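Local coordinates for protein apical membrane antigen AMA1 (Toxoplasma gondii ME49, PDB 4YIV) that takes part in host cell invasion as a microneme protein of the moving junction, the ring formed between the parasite's apical tip and the host plasma membrane, at residues A[126-131]-A[136-141]. Numbering follows the deposited sequence.
Sequences NIKAST and CAEFAF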
ATOM      1  N   ASN A 126      -0.562  20.448 -17.788  1.00 32.27           N
ATOM      2  CA  ASN A 126       0.382  20.569 -16.683  1.00 31.86           C
ATOM      3  C   ASN A 126       0.587  19.253 -15.903  1.00 34.08           C
ATOM      4  O   ASN A 126       1.564  19.114 -15.175  1.00 31.10           O
ATOM      5  CB  ASN A 126      -0.084  21.659 -15.729  1.00 34.47           C
ATOM      6  CG  ASN A 126      -0.078  23.043 -16.368  1.00 50.41           C
ATOM      7  OD1 ASN A 126       0.704  23.320 -17.287  1.00 47.81           O
ATOM      8  ND2 ASN A 126      -0.936  23.931 -15.859  1.00 58.17           N
ATOM      9  N   ILE A 127      -0.352  18.314 -16.041  1.00 30.62           N
ATOM     10  CA  ILE A 127      -0.251  16.995 -15.427  1.00 27.84           C
ATOM     11  C   ILE A 127       0.478  16.024 -16.383  1.00 32.03           C
ATOM     12  O   ILE A 127      -0.042  15.654 -17.435  1.00 29.49           O
ATOM     13  CB  ILE A 127      -1.646  16.456 -15.094  1.00 27.77           C
ATOM     14  CG1 ILE A 127      -2.362  17.428 -14.148  1.00 30.46           C
ATOM     15  CG2 ILE A 127      -1.569  15.054 -14.518  1.00 32.54           C
ATOM     16  CD1 ILE A 127      -1.810  17.460 -12.771  1.00 32.20           C
ATOM     17  N   LYS A 128       1.676  15.609 -16.007  1.00 26.26           N
ATOM     18  CA  LYS A 128       2.573  14.926 -16.911  1.00 27.75           C
ATOM     19  C   LYS A 128       2.517  13.397 -16.769  1.00 27.53           C
ATOM     20  O   LYS A 128       2.994  12.655 -17.631  1.00 29.56           O
ATOM     21  CB  LYS A 128       3.999  15.450 -16.660  1.00 29.98           C
ATOM     22  CG  LYS A 128       4.151  16.972 -16.937  1.00 34.40           C
ATOM     23  CD  LYS A 128       4.005  17.293 -18.428  1.00 40.07           C
ATOM     24  CE  LYS A 128       3.801  18.783 -18.722  1.00 46.82           C
ATOM     25  NZ  LYS A 128       5.035  19.575 -18.619  1.00 57.25           N
ATOM     26  N   ALA A 129       1.920  12.909 -15.691  1.00 24.75           N
ATOM     27  CA  ALA A 129       1.885  11.470 -15.439  1.00 24.53           C
ATOM     28  C   ALA A 129       1.236  10.716 -16.586  1.00 24.61           C
ATOM     29  O   ALA A 129       0.299  11.205 -17.211  1.00 24.67           O
ATOM     30  CB  ALA A 129       1.121  11.158 -14.142  1.00 23.36           C
ATOM     31  N   SER A 130       1.724   9.512 -16.822  1.00 22.77           N
ATOM     32  CA  SER A 130       1.239   8.669 -17.914  1.00 26.52           C
ATOM     33  C   SER A 130       0.146   7.656 -17.561  1.00 25.84           C
ATOM     34  O   SER A 130      -0.281   6.901 -18.437  1.00 24.51           O
ATOM     35  CB  SER A 130       2.433   7.917 -18.488  1.00 25.67           C
ATOM     36  OG  SER A 130       2.716   6.783 -17.693  1.00 33.91           O
ATOM     37  N   THR A 131      -0.279   7.590 -16.291  1.00 23.89           N
ATOM     38  CA  THR A 131      -1.338   6.652 -15.860  1.00 21.75           C
ATOM     39  C   THR A 131      -2.359   7.410 -15.041  1.00 23.40           C
ATOM     40  O   THR A 131      -2.057   8.471 -14.486  1.00 23.44           O
ATOM     41  CB  THR A 131      -0.830   5.442 -15.022  1.00 22.09           C
ATOM     42  OG1 THR A 131      -0.394   5.895 -13.713  1.00 21.77           O
ATOM     43  CG2 THR A 131       0.277   4.704 -15.733  1.00 22.69           C
ATOM     44  N   CYS A 136      -3.579  11.154 -10.470  1.00 21.33           N
ATOM     45  CA  CYS A 136      -4.187  11.491  -9.174  1.00 21.41           C
ATOM     46  C   CYS A 136      -3.081  11.847  -8.166  1.00 18.44           C
ATOM     47  O   CYS A 136      -3.141  12.879  -7.478  1.00 21.04           O
ATOM     48  CB  CYS A 136      -5.055  10.341  -8.685  1.00 23.66           C
ATOM     49  SG  CYS A 136      -5.824  10.588  -7.042  1.00 23.77           S
ATOM     50  N   ALA A 137      -2.082  10.994  -8.085  1.00 19.28           N
ATOM     51  CA  ALA A 137      -0.941  11.245  -7.206  1.00 21.41           C
ATOM     52  C   ALA A 137      -0.244  12.582  -7.513  1.00 21.91           C
ATOM     53  O   ALA A 137       0.167  13.315  -6.602  1.00 21.23           O
ATOM     54  CB  ALA A 137       0.031  10.105  -7.318  1.00 21.21           C
ATOM     55  N   GLU A 138      -0.106  12.912  -8.794  1.00 20.82           N
ATOM     56  CA  GLU A 138       0.519  14.172  -9.184  1.00 18.58           C
ATOM     57  C   GLU A 138      -0.332  15.355  -8.764  1.00 21.94           C
ATOM     58  O   GLU A 138       0.182  16.375  -8.306  1.00 22.09           O
ATOM     59  CB  GLU A 138       0.773  14.166 -10.699  1.00 23.55           C
ATOM     60  CG  GLU A 138       1.512  15.389 -11.226  1.00 30.17           C
ATOM     61  CD  GLU A 138       1.812  15.284 -12.726  1.00 29.76           C
ATOM     62  OE1 GLU A 138       2.404  16.239 -13.256  1.00 33.88           O
ATOM     63  OE2 GLU A 138       1.440  14.259 -13.363  1.00 32.30           O
ATOM     64  N   PHE A 139      -1.646  15.207  -8.906  1.00 20.83           N
ATOM     65  CA  PHE A 139      -2.588  16.204  -8.445  1.00 22.58           C
ATOM     66  C   PHE A 139      -2.433  16.461  -6.945  1.00 24.79           C
ATOM     67  O   PHE A 139      -2.439  17.610  -6.490  1.00 24.52           O
ATOM     68  CB  PHE A 139      -4.009  15.760  -8.747  1.00 22.51           C
ATOM     69  CG  PHE A 139      -5.047  16.726  -8.282  1.00 28.35           C
ATOM     70  CD1 PHE A 139      -5.076  18.015  -8.780  1.00 29.13           C
ATOM     71  CD2 PHE A 139      -6.005  16.335  -7.347  1.00 27.92           C
ATOM     72  CE1 PHE A 139      -6.040  18.924  -8.338  1.00 33.58           C
ATOM     73  CE2 PHE A 139      -6.973  17.233  -6.891  1.00 28.47           C
ATOM     74  CZ  PHE A 139      -7.001  18.513  -7.385  1.00 30.21           C
ATOM     75  N   ALA A 140      -2.275  15.387  -6.185  1.00 21.08           N
ATOM     76  CA  ALA A 140      -2.037  15.520  -4.738  1.00 23.23           C
ATOM     77  C   ALA A 140      -0.668  16.186  -4.481  1.00 22.99           C
ATOM     78  O   ALA A 140      -0.535  17.066  -3.609  1.00 22.39           O
ATOM     79  CB  ALA A 140      -2.108  14.153  -4.074  1.00 20.99           C
ATOM     80  N   PHE A 141       0.338  15.807  -5.251  1.00 21.46           N
ATOM     81  CA  PHE A 141       1.667  16.397  -5.045  1.00 23.25           C
ATOM     82  C   PHE A 141       1.656  17.908  -5.325  1.00 27.00           C
ATOM     83  O   PHE A 141       2.371  18.677  -4.664  1.00 25.91           O
ATOM     84  CB  PHE A 141       2.728  15.725  -5.907  1.00 23.37           C
ATOM     85  CG  PHE A 141       4.107  16.241  -5.636  1.00 23.38           C
ATOM     86  CD1 PHE A 141       4.772  15.913  -4.454  1.00 23.51           C
ATOM     87  CD2 PHE A 141       4.728  17.110  -6.538  1.00 26.76           C
ATOM     88  CE1 PHE A 141       6.049  16.419  -4.191  1.00 27.18           C
ATOM     89  CE2 PHE A 141       6.000  17.624  -6.277  1.00 29.83           C
ATOM     90  CZ  PHE A 141       6.662  17.283  -5.107  1.00 24.71           C
TER
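The carboxylate of Glu138 reaches across to the backbone of Lys128 and Ala129 and takes hydrogen bonds from two successive amides. Lys128 N gives OE1 of Glu138 a nearly straight bond of 2.9 Å (N-H...O 174°), arriving on the syn side but 18° out of the carboxylate plane. Ala129 N meets the syn lone pair of Glu138 OE2 at 2.7 Å, and a weak, strongly bent second bond runs from Lys128 N to the same OE2. Both oxygens are engaged by two neighbouring loop amides, which should hold the carboxylate against rotation about CG-CD. It gets there on a fully stretched side chain, CG anti to the backbone N (chi1 -176°) and the carbons beyond it extended. OE1 also forms a salt bridge with Lys142, four residues on and just past the end of the helix, whereas the side chain of Lys128, bent at chi2 and chi4, leads away, leaving NZ 6.8 Å from Glu138 OE1.

The loop 126-131 leads into helix 132-141, with Thr131 as N-cap: its OG1 accepts from Gly134 N. Through its amide bonds Glu138 ties the helix back to its own incoming loop, while Cys136, through its disulfide to Cys168, links the same helix to strand 167-170 of a five-stranded antiparallel sheet, an arrangement consistent with the PAN fold, to whose clan the AMA1 family belongs.

Van der Waals contacts close in around the acid group. Ile127 CG2 lies 3.3 Å from Glu138 OE2, and Ala129 CB approaches that oxygen to 3.2 Å. The other branch of Ile127 ends in CD1, which comes to 4.5 Å from Phe139 N, while the ring of Phe139 turns away towards Phe116, Cys168 and Ile170.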